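Long-range contacts in DNA translocase coupling protein (Clostridium perfringens, PDB 6O1W), which probably binds ATP and DNA as an FtsK/SpoIIIE-type ATPase and serves as the coupling protein of conjugative transfer of the plasmid pCW3: residues Gly90-Pro95 against Gln116-Asn121; Arg297-Phe302 against Glu309-Asn314; Leu173-Val178 against Lys347-Asn352. All blocks are in the same frame, centred on the assembly; numbering follows the deposited sequence.

Contact 1 (Gly90-Pro95 against Gln116-Asn121)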
loop_
_atom_site.group_PDB
_atom_site.type_symbol
_atom_site.label_atom_id
_atom_site.label_comp_id
_atom_site.label_asym_id
_atom_site.label_seq_id
_atom_site.Cartn_x
_atom_site.Cartn_y
_atom_site.Cartn_z
ATOM N N GLY A 90 2.200 0.415 -23.888
ATOM C CA GLY A 90 2.130 -1.043 -23.979
ATOM C C GLY A 90 3.370 -1.717 -23.397
ATOM O O GLY A 90 3.300 -2.878 -22.985
ATOM N N ASP A 91 4.526 -0.985 -23.339
ATOM C CA ASP A 91 5.789 -1.458 -22.744
ATOM C C ASP A 91 5.790 -1.464 -21.196
ATOM O O ASP A 91 6.621 -2.152 -20.599
ATOM C CB ASP A 91 7.007 -0.676 -23.283
ATOM C CG ASP A 91 7.050 0.822 -22.992
ATOM O OD1 ASP A 91 7.230 1.199 -21.806
ATOM O OD2 ASP A 91 6.973 1.617 -23.958
ATOM N N ALA A 92 4.904 -0.663 -20.559
ATOM C CA ALA A 92 4.787 -0.567 -19.096
ATOM C C ALA A 92 3.826 -1.667 -18.627
ATOM O O ALA A 92 2.653 -1.414 -18.331
ATOM C CB ALA A 92 4.296 0.824 -18.684
ATOM N N LYS A 93 4.344 -2.905 -18.593
ATOM C CA LYS A 93 3.573 -4.090 -18.273
ATOM C C LYS A 93 3.692 -4.538 -16.806
ATOM O O LYS A 93 4.791 -4.622 -16.249
ATOM C CB LYS A 93 3.928 -5.227 -19.241
ATOM C CG LYS A 93 2.878 -6.335 -19.319
ATOM C CD LYS A 93 1.975 -6.220 -20.558
ATOM C CE LYS A 93 0.848 -7.233 -20.531
ATOM N NZ LYS A 93 -0.018 -7.147 -21.734
ATOM N N ILE A 94 2.536 -4.775 -16.184
ATOM C CA ILE A 94 2.376 -5.295 -14.822
ATOM C C ILE A 94 1.135 -6.181 -14.856
ATOM O O ILE A 94 0.201 -5.839 -15.577
ATOM C CB ILE A 94 2.348 -4.236 -13.654
ATOM C CG1 ILE A 94 1.354 -3.097 -13.883
ATOM C CG2 ILE A 94 3.735 -3.689 -13.361
ATOM C CD1 ILE A 94 1.393 -2.050 -12.774
ATOM N N PRO A 95 1.068 -7.287 -14.083
ATOM C CA PRO A 95 -0.124 -8.140 -14.137
ATOM C C PRO A 95 -1.389 -7.471 -13.633
ATOM O O PRO A 95 -1.327 -6.473 -12.915
ATOM C CB PRO A 95 0.262 -9.346 -13.267
ATOM C CG PRO A 95 1.742 -9.301 -13.146
ATOM C CD PRO A 95 2.079 -7.852 -13.166
ATOM N N GLN A 116 4.146 -7.151 -7.598
ATOM C CA GLN A 116 4.959 -6.898 -8.789
ATOM C C GLN A 116 4.865 -5.518 -9.360
ATOM O O GLN A 116 3.763 -5.042 -9.605
ATOM C CB GLN A 116 4.574 -7.902 -9.900
ATOM C CG GLN A 116 5.696 -8.131 -10.905
ATOM C CD GLN A 116 5.347 -9.157 -11.949
ATOM O OE1 GLN A 116 4.884 -10.257 -11.661
ATOM N NE2 GLN A 116 5.598 -8.823 -13.191
ATOM N N THR A 117 6.034 -4.919 -9.673
ATOM C CA THR A 117 6.141 -3.622 -10.334
ATOM C C THR A 117 6.691 -3.859 -11.780
ATOM O O THR A 117 6.700 -5.002 -12.234
ATOM C CB THR A 117 6.885 -2.578 -9.459
ATOM O OG1 THR A 117 6.640 -1.273 -10.005
ATOM C CG2 THR A 117 8.388 -2.832 -9.363
ATOM N N PHE A 118 7.077 -2.793 -12.503
ATOM C CA PHE A 118 7.562 -2.865 -13.898
ATOM C C PHE A 118 8.847 -3.676 -14.059
ATOM O O PHE A 118 8.919 -4.515 -14.953
ATOM C CB PHE A 118 7.712 -1.459 -14.513
ATOM C CG PHE A 118 6.454 -0.635 -14.370
ATOM C CD1 PHE A 118 5.362 -0.856 -15.200
ATOM C CD2 PHE A 118 6.331 0.304 -13.353
ATOM C CE1 PHE A 118 4.176 -0.122 -15.041
ATOM C CE2 PHE A 118 5.135 1.017 -13.175
ATOM C CZ PHE A 118 4.071 0.807 -14.031
ATOM N N SER A 119 9.844 -3.427 -13.188
ATOM C CA SER A 119 11.122 -4.128 -13.158
ATOM C C SER A 119 11.245 -4.776 -11.786
ATOM O O SER A 119 11.629 -4.103 -10.822
ATOM C CB SER A 119 12.280 -3.154 -13.373
ATOM O OG SER A 119 12.179 -2.454 -14.601
ATOM N N GLY A 120 10.857 -6.046 -11.697
ATOM C CA GLY A 120 10.937 -6.835 -10.467
ATOM C C GLY A 120 9.781 -6.705 -9.498
ATOM O O GLY A 120 8.765 -6.065 -9.790
ATOM N N ASN A 121 9.949 -7.318 -8.320
ATOM C CA ASN A 121 8.959 -7.326 -7.252
ATOM C C ASN A 121 9.237 -6.258 -6.211
ATOM O O ASN A 121 10.367 -5.769 -6.092
ATOM C CB ASN A 121 8.909 -8.698 -6.587
ATOM C CG ASN A 121 8.375 -9.779 -7.490
ATOM O OD1 ASN A 121 7.470 -9.576 -8.308
ATOM N ND2 ASN A 121 8.926 -10.962 -7.356
HETATM O O HOH W 1 5.847 -6.455 -14.559
HETATM O O HOH W 2 7.198 -4.385 -17.491
#

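Contact 2 (Arg297-Phe302 against Glu309-Asn314)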
loop_
_atom_site.group_PDB
_atom_site.type_symbol
_atom_site.label_atom_id
_atom_site.label_comp_id
_atom_site.label_asym_id
_atom_site.label_seq_id
_atom_site.Cartn_x
_atom_site.Cartn_y
_atom_site.Cartn_z
ATOM N N ARG A 297 4.108 3.264 2.639
ATOM C CA ARG A 297 2.708 3.540 2.335
ATOM C C ARG A 297 2.315 2.731 1.131
ATOM O O ARG A 297 2.996 2.740 0.088
ATOM C CB ARG A 297 2.430 5.024 2.046
ATOM C CG ARG A 297 3.107 6.009 2.984
ATOM C CD ARG A 297 2.453 6.095 4.353
ATOM N NE ARG A 297 3.346 6.796 5.274
ATOM C CZ ARG A 297 3.543 8.108 5.258
ATOM N NH1 ARG A 297 2.869 8.883 4.408
ATOM N NH2 ARG A 297 4.423 8.659 6.075
ATOM N N ILE A 298 1.208 2.041 1.277
ATOM C CA ILE A 298 0.585 1.281 0.216
ATOM C C ILE A 298 -0.780 1.934 0.061
ATOM O O ILE A 298 -1.538 1.996 1.024
ATOM C CB ILE A 298 0.562 -0.248 0.474
ATOM C CG1 ILE A 298 2.005 -0.806 0.507
ATOM C CG2 ILE A 298 -0.220 -0.940 -0.633
ATOM C CD1 ILE A 298 2.198 -2.121 1.300
ATOM N N CYS A 299 -1.055 2.510 -1.119
ATOM C CA CYS A 299 -2.301 3.232 -1.342
ATOM C C CYS A 299 -3.079 2.759 -2.562
ATOM O O CYS A 299 -2.528 2.669 -3.661
ATOM C CB CYS A 299 -2.039 4.732 -1.398
ATOM S SG CYS A 299 -3.533 5.746 -1.223
ATOM N N GLY A 300 -4.355 2.453 -2.347
ATOM C CA GLY A 300 -5.267 2.050 -3.404
ATOM C C GLY A 300 -5.794 3.283 -4.110
ATOM O O GLY A 300 -5.397 4.408 -3.808
ATOM N N ARG A 301 -6.676 3.075 -5.061
ATOM C CA ARG A 301 -7.260 4.155 -5.839
ATOM C C ARG A 301 -8.264 4.951 -5.004
ATOM O O ARG A 301 -9.120 4.361 -4.381
ATOM C CB ARG A 301 -7.943 3.571 -7.089
ATOM C CG ARG A 301 -8.489 4.674 -7.998
ATOM C CD ARG A 301 -8.987 4.136 -9.324
ATOM N NE ARG A 301 -9.393 5.240 -10.194
ATOM C CZ ARG A 301 -10.579 5.838 -10.146
ATOM N NH1 ARG A 301 -11.510 5.417 -9.295
ATOM N NH2 ARG A 301 -10.850 6.851 -10.955
ATOM N N PHE A 302 -8.137 6.268 -4.978
ATOM C CA PHE A 302 -9.101 7.184 -4.353
ATOM C C PHE A 302 -9.295 8.322 -5.377
ATOM O O PHE A 302 -8.315 8.975 -5.743
ATOM C CB PHE A 302 -8.570 7.782 -3.024
ATOM C CG PHE A 302 -8.458 6.814 -1.866
ATOM C CD1 PHE A 302 -9.588 6.424 -1.153
ATOM C CD2 PHE A 302 -7.228 6.289 -1.497
ATOM C CE1 PHE A 302 -9.484 5.548 -0.072
ATOM C CE2 PHE A 302 -7.121 5.418 -0.406
ATOM C CZ PHE A 302 -8.246 5.054 0.297
ATOM N N GLU A 309 -3.530 12.755 -0.676
ATOM C CA GLU A 309 -2.569 13.621 0.041
ATOM C C GLU A 309 -2.384 13.209 1.495
ATOM O O GLU A 309 -1.273 13.280 2.013
ATOM C CB GLU A 309 -2.966 15.099 -0.027
ATOM C CG GLU A 309 -2.526 15.772 -1.315
ATOM C CD GLU A 309 -2.862 17.246 -1.443
ATOM O OE1 GLU A 309 -3.652 17.764 -0.619
ATOM O OE2 GLU A 309 -2.331 17.886 -2.379
ATOM N N ILE A 310 -3.464 12.770 2.158
ATOM C CA ILE A 310 -3.364 12.308 3.549
ATOM C C ILE A 310 -2.427 11.074 3.623
ATOM O O ILE A 310 -1.556 11.024 4.493
ATOM C CB ILE A 310 -4.766 12.032 4.156
ATOM C CG1 ILE A 310 -5.542 13.354 4.367
ATOM C CG2 ILE A 310 -4.637 11.263 5.483
ATOM C CD1 ILE A 310 -7.080 13.249 4.268
ATOM N N VAL A 311 -2.568 10.119 2.675
ATOM C CA VAL A 311 -1.772 8.884 2.661
ATOM C C VAL A 311 -0.338 9.097 2.159
ATOM O O VAL A 311 0.610 8.685 2.825
ATOM C CB VAL A 311 -2.479 7.763 1.858
ATOM C CG1 VAL A 311 -1.631 6.488 1.781
ATOM C CG2 VAL A 311 -3.854 7.455 2.437
ATOM N N LEU A 312 -0.198 9.709 0.964
ATOM C CA LEU A 312 1.040 9.837 0.193
ATOM C C LEU A 312 1.707 11.190 0.153
ATOM O O LEU A 312 2.834 11.284 -0.363
ATOM C CB LEU A 312 0.702 9.457 -1.276
ATOM C CG LEU A 312 0.148 8.058 -1.521
ATOM C CD1 LEU A 312 -0.360 7.931 -2.943
ATOM C CD2 LEU A 312 1.196 6.957 -1.212
ATOM N N SER A 313 0.988 12.251 0.577
ATOM C CA SER A 313 1.377 13.671 0.476
ATOM C C SER A 313 1.642 14.079 -1.013
ATOM O O SER A 313 2.462 14.947 -1.318
ATOM C CB SER A 313 2.490 14.067 1.447
ATOM O OG SER A 313 3.715 13.415 1.192
ATOM N N ASN A 314 0.864 13.463 -1.919
ATOM C CA ASN A 314 0.736 13.758 -3.358
ATOM C C ASN A 314 -0.684 13.292 -3.779
ATOM O O ASN A 314 -1.357 12.633 -2.984
ATOM C CB ASN A 314 1.866 13.150 -4.211
ATOM C CG ASN A 314 1.884 11.650 -4.287
ATOM O OD1 ASN A 314 0.890 11.010 -4.605
ATOM N ND2 ASN A 314 3.037 11.048 -4.032
#

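Contact 3 (Leu173-Val178 against Lys347-Asn352)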
loop_
_atom_site.group_PDB
_atom_site.type_symbol
_atom_site.label_atom_id
_atom_site.label_comp_id
_atom_site.label_asym_id
_atom_site.label_seq_id
_atom_site.Cartn_x
_atom_site.Cartn_y
_atom_site.Cartn_z
ATOM N N LEU A 173 -11.111 -17.917 13.641
ATOM C CA LEU A 173 -10.573 -18.937 14.558
ATOM C C LEU A 173 -9.252 -19.556 14.096
ATOM O O LEU A 173 -8.467 -19.977 14.927
ATOM C CB LEU A 173 -11.626 -20.025 14.844
ATOM C CG LEU A 173 -12.905 -19.585 15.568
ATOM C CD1 LEU A 173 -13.947 -20.686 15.550
ATOM C CD2 LEU A 173 -12.629 -19.134 16.992
ATOM N N GLU A 174 -8.999 -19.576 12.792
ATOM C CA GLU A 174 -7.765 -20.109 12.239
ATOM C C GLU A 174 -6.582 -19.194 12.556
ATOM O O GLU A 174 -5.496 -19.712 12.822
ATOM C CB GLU A 174 -7.908 -20.420 10.744
ATOM C CG GLU A 174 -8.910 -21.544 10.445
ATOM C CD GLU A 174 -8.656 -22.902 11.085
ATOM O OE1 GLU A 174 -7.685 -23.578 10.678
ATOM O OE2 GLU A 174 -9.436 -23.295 11.984
ATOM N N TYR A 175 -6.817 -17.845 12.633
ATOM C CA TYR A 175 -5.811 -16.838 13.028
ATOM C C TYR A 175 -5.464 -16.976 14.478
ATOM O O TYR A 175 -4.307 -16.802 14.837
ATOM C CB TYR A 175 -6.252 -15.406 12.699
ATOM C CG TYR A 175 -5.992 -15.116 11.248
ATOM C CD1 TYR A 175 -4.714 -14.774 10.805
ATOM C CD2 TYR A 175 -6.973 -15.345 10.287
ATOM C CE1 TYR A 175 -4.431 -14.634 9.449
ATOM C CE2 TYR A 175 -6.708 -15.181 8.927
ATOM C CZ TYR A 175 -5.435 -14.823 8.516
ATOM O OH TYR A 175 -5.166 -14.642 7.187
ATOM N N GLU A 176 -6.446 -17.359 15.299
ATOM C CA GLU A 176 -6.276 -17.593 16.733
ATOM C C GLU A 176 -5.348 -18.773 17.030
ATOM O O GLU A 176 -4.820 -18.853 18.129
ATOM C CB GLU A 176 -7.638 -17.823 17.408
ATOM C CG GLU A 176 -8.145 -16.594 18.138
ATOM C CD GLU A 176 -9.310 -16.836 19.075
ATOM O OE1 GLU A 176 -9.925 -17.926 19.007
ATOM O OE2 GLU A 176 -9.613 -15.922 19.879
ATOM N N LYS A 177 -5.142 -19.681 16.066
ATOM C CA LYS A 177 -4.228 -20.817 16.275
ATOM C C LYS A 177 -2.769 -20.340 16.246
ATOM O O LYS A 177 -1.920 -21.005 16.834
ATOM C CB LYS A 177 -4.402 -21.891 15.180
ATOM C CG LYS A 177 -5.825 -22.368 14.940
ATOM C CD LYS A 177 -6.162 -23.645 15.679
ATOM C CE LYS A 177 -7.529 -24.169 15.307
ATOM N NZ LYS A 177 -8.631 -23.283 15.784
ATOM N N VAL A 178 -2.476 -19.208 15.538
ATOM C CA VAL A 178 -1.104 -18.725 15.338
ATOM C C VAL A 178 -0.746 -17.438 16.115
ATOM O O VAL A 178 0.412 -17.014 16.098
ATOM C CB VAL A 178 -0.785 -18.578 13.826
ATOM C CG1 VAL A 178 -1.014 -19.892 13.075
ATOM C CG2 VAL A 178 -1.565 -17.431 13.180
ATOM N N LYS A 347 -7.314 -20.550 0.713
ATOM C CA LYS A 347 -6.342 -21.444 0.090
ATOM C C LYS A 347 -4.877 -21.155 0.431
ATOM O O LYS A 347 -4.028 -22.012 0.180
ATOM C CB LYS A 347 -6.543 -21.530 -1.435
ATOM C CG LYS A 347 -6.580 -20.265 -2.220
ATOM C CD LYS A 347 -7.385 -20.511 -3.474
ATOM C CE LYS A 347 -7.281 -19.368 -4.443
ATOM N NZ LYS A 347 -8.278 -19.477 -5.551
ATOM N N HIS A 348 -4.571 -20.004 1.050
ATOM C CA HIS A 348 -3.184 -19.661 1.310
ATOM C C HIS A 348 -2.781 -19.670 2.771
ATOM O O HIS A 348 -1.600 -19.831 3.055
ATOM C CB HIS A 348 -2.854 -18.304 0.653
ATOM C CG HIS A 348 -3.022 -18.304 -0.836
ATOM N ND1 HIS A 348 -3.764 -17.331 -1.475
ATOM C CD2 HIS A 348 -2.584 -19.199 -1.757
ATOM C CE1 HIS A 348 -3.731 -17.636 -2.763
ATOM N NE2 HIS A 348 -3.041 -18.763 -2.979
ATOM N N PHE A 349 -3.736 -19.516 3.699
ATOM C CA PHE A 349 -3.447 -19.463 5.128
ATOM C C PHE A 349 -3.591 -20.855 5.717
ATOM O O PHE A 349 -4.707 -21.337 5.876
ATOM C CB PHE A 349 -4.347 -18.413 5.832
ATOM C CG PHE A 349 -4.033 -18.279 7.302
ATOM C CD1 PHE A 349 -2.897 -17.603 7.728
ATOM C CD2 PHE A 349 -4.851 -18.868 8.261
ATOM C CE1 PHE A 349 -2.578 -17.526 9.082
ATOM C CE2 PHE A 349 -4.525 -18.799 9.624
ATOM C CZ PHE A 349 -3.384 -18.143 10.019
ATOM N N ILE A 350 -2.459 -21.526 5.960
ATOM C CA ILE A 350 -2.405 -22.913 6.446
ATOM C C ILE A 350 -1.790 -22.934 7.845
ATOM O O ILE A 350 -0.566 -22.935 7.979
ATOM C CB ILE A 350 -1.699 -23.850 5.405
ATOM C CG1 ILE A 350 -2.307 -23.663 3.994
ATOM C CG2 ILE A 350 -1.769 -25.329 5.842
ATOM C CD1 ILE A 350 -1.390 -24.003 2.824
ATOM N N PRO A 351 -2.639 -22.861 8.899
ATOM C CA PRO A 351 -2.112 -22.742 10.272
ATOM C C PRO A 351 -1.147 -23.836 10.726
ATOM O O PRO A 351 -0.225 -23.551 11.494
ATOM C CB PRO A 351 -3.377 -22.716 11.140
ATOM C CG PRO A 351 -4.458 -22.310 10.247
ATOM C CD PRO A 351 -4.117 -22.785 8.881
ATOM N N ASN A 352 -1.369 -25.083 10.269
ATOM C CA ASN A 352 -0.550 -26.240 10.644
ATOM C C ASN A 352 0.898 -26.117 10.167
ATOM O O ASN A 352 1.780 -26.584 10.877
ATOM C CB ASN A 352 -1.188 -27.577 10.225
ATOM C CG ASN A 352 -1.912 -27.590 8.891
ATOM O OD1 ASN A 352 -1.436 -28.183 7.914
ATOM N ND2 ASN A 352 -3.099 -26.965 8.824
#

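Contact 1 (Gly90-Pro95 against Gln116-Asn121)
Ile94 and Phe118 meet side chain to side chain. CG2 of Ile94 sits over one face of the Phe118 ring, 4.2 Å from its centroid and 27° off the ring normal, a CH-pi contact. The same methyl presses on the backbone just before the ring, 3.4 Å from Thr117 C. CG1 of Ile94 lies between the backbone N and the carbonyl carbon (chi1 51°), which turns CG2 toward Thr117 and the ring. Ala92, the centre of an inverse gamma turn, brings its CB obliquely to the ring, 3.8 Å from Phe118 CE1. Segment 90-95 belongs to the linker that runs from the four-stranded antiparallel N-terminal sheet to the mixed sheet of the FtsK/SpoIIIE ATPase part. Segment 116-121 is the turn between strands 111-116 and 121-125 at one border of that mixed sheet. Pro95 crosses the extended Gln116 side chain at about a right angle, with Pro95 CG 3.6 Å from Gln116 OE1. Two waters join the segments, and both donate to Lys93 O. One also accepts from Gln116 NE2 at 2.7 Å and donates to Thr117 O. The second donates, at 3.1 Å, to Phe118 O. Thr117 OG1 is hydrogen-bonded to Gln337 O of strand 334-340.

Contact 2 (Arg297-Phe302 against Glu309-Asn314)
This is a buried strand-to-helix contact in the core of the ATPase part, where Arg297 and Cys299 of strand 296-299 pack on Val311 and Leu312 at the end of helix 305-312. The sulfur of Cys299 lies anti to the backbone N (chi1 -164°), and this brings it against the Val311 side chain, with Cys299 SG 3.6 Å from Val311 CG1. Cys299 CB also touches Leu312, 3.9 Å from Leu312 CD1. The other Leu312 branch, CD2, spans the two strand residues and comes 4.0 Å from Arg297 CB. Strand 296-299 lies within the mixed sheet of the P-loop NTPase fold, beside strand 132-135, which leads into the Walker A loop. The Cys299 side chain lies near the residues of that loop without touching them. Arg297 supplies the polar link. Its chain bends at chi2 (-75°), and NH1 reaches Val311 O at 2.8 Å. The N-H...O angle is 147°, and the oxygen lies at the guanidinium edge, close to its plane. Arg297 NE bonds to Val294 O, which gives the guanidinium a second hold. At the helix end, Ser313 has positive phi, its N still bonds to Glu309 O, and its OG donates to Leu312 O at 2.8 Å.

Contact 3 (Leu173-Val178 against Lys347-Asn352)
Tyr175 and Phe349 stack face to face where the C-terminal segment meets the loop between strands 159-163 and 179-182 of the P-loop NTPase fold. Segment 173-178 precedes the border strand 179-182 of the mixed sheet. Segment 347-352 joins helix 345-348 to helix 351-356.

The ring centroids are 4.0 Å apart and the planes are inclined by 17°. The overlap is offset: Tyr175 CE1 lies over the Phe349 face toward its rim, and Phe349 CZ lies likewise over the tyrosine ring. CG of Phe349 is anti to the backbone N (chi1 -177°), which carries the ring out to the loop. Tyr175 OH is hydrogen-bonded to Asp345 OD1, so the tyrosine is tied to the C-terminal side at its polar end as well.

Apolar contacts of Val178 lie beside the stack. Val178 CG2 meets the ring edge in its plane, 3.7 Å from Phe349 CZ. The other branch, Val178 CG1, packs 4.2 Å from Pro351 CB. Leu154 of helix 142-155, the helix that begins at the end of the Walker A motif, touches both Phe349 and Val178.

Polar atoms of Glu174 also take part, through van der Waals contact. Glu174 O lies at the ring edge, in its plane, 3.5 Å from Phe349 CE2. The carboxylate is folded back by a bend at chi2 (-58°). The side chain crosses Pro351 at about a right angle, with Glu174 OE1 3.5 Å from Pro351 CG.

Contacts 2 and 3 both lie in the ATPase part, and contact 1 lies where the linker from the N-terminal sheet reaches it. None of them touch. The centres of contacts 1 and 2 are about 20 Å apart. The centres of contacts 1 and 3 are about 31 Å apart. The centres of contacts 2 and 3 are about 30 Å apart. The mixed sheet relates all three. Contact 1 is by its border strand 121-125, contact 2 uses the inner strand 296-299, and contact 3 adjoins the other border strand, 179-182. Along the chain, contact 1 closes before the others open, and contact 2 is nested in the loop closed by contact 3. Contact 3 thus holds the C-terminal segment against the loop before strand 179-182.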